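PDB 4UMG: protein LIN-41 from Caenorhabditis elegans, which controls the onset of developmental plasticity as a TRIM-NHL protein, here represented by its filamin domain. Local coordinates for residues I21-L32 and G95-E106. Sequence-based numbering, arbitrary orientation.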
loop_
_atom_site.group_PDB
_atom_site.type_symbol
_atom_site.label_atom_id
_atom_site.label_comp_id
_atom_site.label_asym_id
_atom_site.label_seq_id
_atom_site.Cartn_x
_atom_site.Cartn_y
_atom_site.Cartn_z
ATOM N N ILE A 21 14.075 0.608 4.352
ATOM C CA ILE A 21 15.174 1.316 4.989
ATOM C C ILE A 21 14.732 2.676 5.486
ATOM O O ILE A 21 14.082 3.441 4.758
ATOM C CB ILE A 21 16.411 1.376 4.044
ATOM C CG1 ILE A 21 16.868 -0.059 3.638
ATOM C CG2 ILE A 21 17.565 2.176 4.667
ATOM C CD1 ILE A 21 17.918 -0.140 2.487
ATOM N N ARG A 22 15.123 2.988 6.721
ATOM C CA ARG A 22 14.840 4.258 7.367
ATOM C C ARG A 22 15.362 5.410 6.527
ATOM O O ARG A 22 16.450 5.322 5.916
ATOM C CB ARG A 22 15.488 4.292 8.762
ATOM C CG ARG A 22 15.075 5.463 9.647
ATOM C CD ARG A 22 15.834 5.452 10.971
ATOM N NE ARG A 22 17.280 5.612 10.799
ATOM C CZ ARG A 22 18.154 5.651 11.801
ATOM N NH1 ARG A 22 17.739 5.542 13.057
ATOM N NH2 ARG A 22 19.448 5.801 11.555
ATOM N N GLU A 23 14.578 6.499 6.495
ATOM C CA GLU A 23 14.934 7.767 5.844
ATOM C C GLU A 23 15.211 7.642 4.340
ATOM O O GLU A 23 16.045 8.366 3.777
ATOM C CB GLU A 23 16.128 8.441 6.587
ATOM C CG GLU A 23 15.787 8.832 8.013
ATOM C CD GLU A 23 16.935 9.417 8.813
ATOM O OE1 GLU A 23 17.493 10.453 8.388
ATOM O OE2 GLU A 23 17.243 8.863 9.892
ATOM N N ARG A 24 14.507 6.712 3.684
ATOM C CA ARG A 24 14.623 6.550 2.239
ATOM C C ARG A 24 13.180 6.549 1.756
ATOM O O ARG A 24 12.350 5.904 2.385
ATOM C CB ARG A 24 15.285 5.204 1.874
ATOM C CG ARG A 24 16.701 5.023 2.430
ATOM C CD ARG A 24 17.784 5.246 1.408
ATOM N NE ARG A 24 19.093 4.900 1.962
ATOM C CZ ARG A 24 19.734 3.759 1.724
ATOM N NH1 ARG A 24 19.207 2.848 0.916
ATOM N NH2 ARG A 24 20.915 3.527 2.281
ATOM N N GLN A 25 12.864 7.322 0.705
ATOM C CA GLN A 25 11.515 7.328 0.123
ATOM C C GLN A 25 11.281 5.908 -0.409
ATOM O O GLN A 25 12.123 5.376 -1.141
ATOM C CB GLN A 25 11.440 8.368 -1.014
ATOM C CG GLN A 25 11.153 9.769 -0.475
ATOM C CD GLN A 25 10.831 10.767 -1.561
ATOM O OE1 GLN A 25 11.449 10.791 -2.634
ATOM N NE2 GLN A 25 9.870 11.642 -1.288
ATOM N N THR A 26 10.189 5.283 0.033
ATOM C CA THR A 26 9.885 3.879 -0.212
ATOM C C THR A 26 8.631 3.764 -1.063
ATOM O O THR A 26 7.671 4.486 -0.805
ATOM C CB THR A 26 9.700 3.197 1.171
ATOM O OG1 THR A 26 10.897 3.421 1.935
ATOM C CG2 THR A 26 9.416 1.703 1.070
ATOM N N VAL A 27 8.641 2.865 -2.059
ATOM C CA VAL A 27 7.508 2.665 -2.961
ATOM C C VAL A 27 6.926 1.240 -2.862
ATOM O O VAL A 27 7.679 0.261 -2.863
ATOM C CB VAL A 27 7.918 2.998 -4.435
ATOM C CG1 VAL A 27 6.725 2.872 -5.377
ATOM C CG2 VAL A 27 8.526 4.396 -4.548
ATOM N N ILE A 28 5.584 1.125 -2.809
ATOM C CA ILE A 28 4.898 -0.168 -2.797
ATOM C C ILE A 28 3.940 -0.122 -3.978
ATOM O O ILE A 28 3.257 0.887 -4.161
ATOM C CB ILE A 28 4.147 -0.422 -1.464
ATOM C CG1 ILE A 28 5.101 -0.336 -0.241
ATOM C CG2 ILE A 28 3.392 -1.777 -1.495
ATOM C CD1 ILE A 28 4.294 -0.189 1.097
ATOM N N TYR A 29 3.879 -1.201 -4.776
ATOM C CA TYR A 29 2.986 -1.235 -5.930
ATOM C C TYR A 29 1.800 -2.116 -5.631
ATOM O O TYR A 29 1.976 -3.183 -5.052
ATOM C CB TYR A 29 3.719 -1.735 -7.177
ATOM C CG TYR A 29 4.755 -0.753 -7.660
ATOM C CD1 TYR A 29 4.388 0.373 -8.389
ATOM C CD2 TYR A 29 6.099 -0.910 -7.334
ATOM C CE1 TYR A 29 5.340 1.269 -8.861
ATOM C CE2 TYR A 29 7.058 0.003 -7.768
ATOM C CZ TYR A 29 6.672 1.096 -8.524
ATOM O OH TYR A 29 7.606 1.996 -8.980
ATOM N N VAL A 30 0.587 -1.627 -5.950
ATOM C CA VAL A 30 -0.690 -2.320 -5.719
ATOM C C VAL A 30 -1.404 -2.566 -7.057
ATOM O O VAL A 30 -1.503 -1.667 -7.890
ATOM C CB VAL A 30 -1.574 -1.545 -4.707
ATOM C CG1 VAL A 30 -2.917 -2.237 -4.476
ATOM C CG2 VAL A 30 -0.843 -1.350 -3.379
ATOM N N GLN A 31 -1.831 -3.808 -7.286
ATOM C CA GLN A 31 -2.500 -4.166 -8.520
ATOM C C GLN A 31 -3.987 -4.163 -8.233
ATOM O O GLN A 31 -4.435 -4.946 -7.398
ATOM C CB GLN A 31 -2.035 -5.571 -8.930
ATOM C CG GLN A 31 -2.524 -6.040 -10.281
ATOM C CD GLN A 31 -1.974 -5.235 -11.417
ATOM O OE1 GLN A 31 -2.580 -4.245 -11.847
ATOM N NE2 GLN A 31 -0.877 -5.706 -11.999
ATOM N N LEU A 32 -4.735 -3.255 -8.872
ATOM C CA LEU A 32 -6.182 -3.177 -8.695
ATOM C C LEU A 32 -6.852 -4.011 -9.774
ATOM O O LEU A 32 -6.508 -3.922 -10.962
ATOM C CB LEU A 32 -6.683 -1.734 -8.779
ATOM C CG LEU A 32 -6.098 -0.721 -7.759
ATOM C CD1 LEU A 32 -6.573 0.667 -8.061
ATOM C CD2 LEU A 32 -6.489 -1.065 -6.308
ATOM N N GLY A 95 -4.282 -0.168 -14.066
ATOM C CA GLY A 95 -4.650 -0.490 -12.691
ATOM C C GLY A 95 -3.555 -0.642 -11.656
ATOM O O GLY A 95 -3.808 -1.163 -10.564
ATOM N N ILE A 96 -2.351 -0.170 -11.944
ATOM C CA ILE A 96 -1.293 -0.200 -10.920
ATOM C C ILE A 96 -1.345 1.142 -10.224
ATOM O O ILE A 96 -1.551 2.168 -10.883
ATOM C CB ILE A 96 0.123 -0.487 -11.520
ATOM C CG1 ILE A 96 0.308 -1.975 -11.884
ATOM C CG2 ILE A 96 1.270 0.018 -10.601
ATOM C CD1 ILE A 96 0.719 -2.965 -10.727
ATOM N N VAL A 97 -1.191 1.129 -8.886
ATOM C CA VAL A 97 -1.085 2.342 -8.098
ATOM C C VAL A 97 0.244 2.252 -7.318
ATOM O O VAL A 97 0.520 1.229 -6.681
ATOM C CB VAL A 97 -2.320 2.643 -7.196
ATOM C CG1 VAL A 97 -2.573 1.541 -6.183
ATOM C CG2 VAL A 97 -2.195 4.000 -6.494
ATOM N N ALA A 98 1.073 3.289 -7.415
ATOM C CA ALA A 98 2.320 3.330 -6.650
ATOM C C ALA A 98 2.025 4.093 -5.357
ATOM O O ALA A 98 1.414 5.166 -5.412
ATOM C CB ALA A 98 3.406 4.055 -7.449
ATOM N N LEU A 99 2.365 3.494 -4.186
ATOM C CA LEU A 99 2.187 4.098 -2.882
ATOM C C LEU A 99 3.561 4.478 -2.369
ATOM O O LEU A 99 4.451 3.633 -2.350
ATOM C CB LEU A 99 1.568 3.094 -1.919
ATOM C CG LEU A 99 0.180 2.560 -2.296
ATOM C CD1 LEU A 99 -0.350 1.679 -1.186
ATOM C CD2 LEU A 99 -0.822 3.682 -2.517
ATOM N N SER A 100 3.768 5.753 -2.069
ATOM C CA SER A 100 5.072 6.220 -1.622
ATOM C C SER A 100 5.007 6.793 -0.231
ATOM O O SER A 100 4.054 7.494 0.106
ATOM C CB SER A 100 5.633 7.272 -2.588
ATOM O OG SER A 100 5.996 6.631 -3.795
ATOM N N TYR A 101 5.992 6.451 0.606
ATOM C CA TYR A 101 6.055 6.977 1.954
ATOM C C TYR A 101 7.500 7.122 2.423
ATOM O O TYR A 101 8.408 6.518 1.852
ATOM C CB TYR A 101 5.200 6.128 2.929
ATOM C CG TYR A 101 5.837 4.806 3.281
ATOM C CD1 TYR A 101 5.743 3.710 2.421
ATOM C CD2 TYR A 101 6.486 4.625 4.501
ATOM C CE1 TYR A 101 6.303 2.476 2.758
ATOM C CE2 TYR A 101 7.115 3.424 4.813
ATOM C CZ TYR A 101 7.013 2.348 3.942
ATOM O OH TYR A 101 7.600 1.149 4.247
ATOM N N TYR A 102 7.716 7.915 3.473
ATOM C CA TYR A 102 9.073 8.175 3.993
ATOM C C TYR A 102 9.124 7.767 5.461
ATOM O O TYR A 102 8.563 8.472 6.309
ATOM C CB TYR A 102 9.382 9.649 3.847
ATOM C CG TYR A 102 10.788 10.032 4.239
ATOM C CD1 TYR A 102 11.826 9.985 3.313
ATOM C CD2 TYR A 102 11.066 10.528 5.509
ATOM C CE1 TYR A 102 13.116 10.381 3.658
ATOM C CE2 TYR A 102 12.345 10.984 5.845
ATOM C CZ TYR A 102 13.362 10.918 4.906
ATOM O OH TYR A 102 14.638 11.320 5.222
ATOM N N PRO A 103 9.721 6.590 5.767
ATOM C CA PRO A 103 9.784 6.142 7.164
ATOM C C PRO A 103 10.934 6.833 7.887
ATOM O O PRO A 103 12.091 6.522 7.606
ATOM C CB PRO A 103 9.980 4.634 7.048
ATOM C CG PRO A 103 10.630 4.431 5.706
ATOM C CD PRO A 103 10.388 5.638 4.855
ATOM N N SER A 104 10.618 7.772 8.801
ATOM C CA SER A 104 11.670 8.560 9.482
ATOM C C SER A 104 12.368 7.808 10.611
ATOM O O SER A 104 13.492 8.147 10.983
ATOM C CB SER A 104 11.095 9.878 9.994
ATOM O OG SER A 104 10.323 9.700 11.171
ATOM N N ILE A 105 11.686 6.819 11.192
ATOM C CA ILE A 105 12.194 6.067 12.327
ATOM C C ILE A 105 12.202 4.557 12.041
ATOM O O ILE A 105 11.419 4.059 11.220
ATOM C CB ILE A 105 11.451 6.441 13.638
ATOM C CG1 ILE A 105 9.947 6.082 13.599
ATOM C CG2 ILE A 105 11.673 7.909 14.006
ATOM C CD1 ILE A 105 9.249 6.111 14.980
ATOM N N GLU A 106 13.087 3.836 12.734
ATOM C CA GLU A 106 13.198 2.384 12.587
ATOM C C GLU A 106 12.048 1.721 13.309
ATOM O O GLU A 106 11.516 2.309 14.254
ATOM C CB GLU A 106 14.534 1.888 13.197
ATOM C CG GLU A 106 14.834 2.421 14.594
ATOM C CD GLU A 106 15.672 3.691 14.655
ATOM O OE1 GLU A 106 15.168 4.780 14.284
ATOM O OE2 GLU A 106 16.837 3.596 15.103
HETATM O O HOH W 1 15.035 12.448 7.621
#
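Thr-26 and Tyr-101 face each other as an antiparallel hydrogen-bonded pair, with Thr-26 N 2.8 Å from Tyr-101 O and the reverse bond closing the ring. Their side chains run alongside one another: Thr-26 CB sits over one face of the phenol, toward its rim, in a CH-pi contact 4.1 Å from the ring centroid. Tyr-101 can lie there because its CG stands between its backbone N and carbonyl carbon (chi1 75°), which leans the ring over the neighbouring strand, where CE1 also reaches Ile-28 CD1 at 3.7 Å. Thr-26 OG1 turns the other way and donates to Arg-24 O.

The same pairing repeats at Ile-28 with Leu-99 and Val-30 with Val-97. Val-97 CG1 packs 3.6 Å from Val-30 CB, and Leu-99 CD1 touches Val-30 CG2. The other face carries Tyr-29, whose CE1 lies 3.7 Å from Ala-98 CB, while Ile-96 CG2 meets its CD1.

The type II turn from Ile-21 to Arg-24 is tied down by a nearly straight bond, Glu-23 N to Pro-103 O (2.7 Å, 173°). Arg-22 NH1 forms a salt bridge with Glu-106 OE1 at 2.9 Å; the oxygen lies near the guanidinium plane, yet the nitrogen approaches from above the carboxylate. A water links Tyr-102 OH to Glu-23 OE1.

Ile-113 and Met-127, from strands 107-115 and 118-130, cover Ile-28, Val-30, Leu-99 and Tyr-101; Met-89 of adjacent strand 84-91 flanks Val-97 and Leu-99. Backbone bonds join strands 26-31 and 96-101 edge to edge, and their inward side chains contribute to the core of an immunoglobulin-like beta sandwich, the filamin-repeat fold.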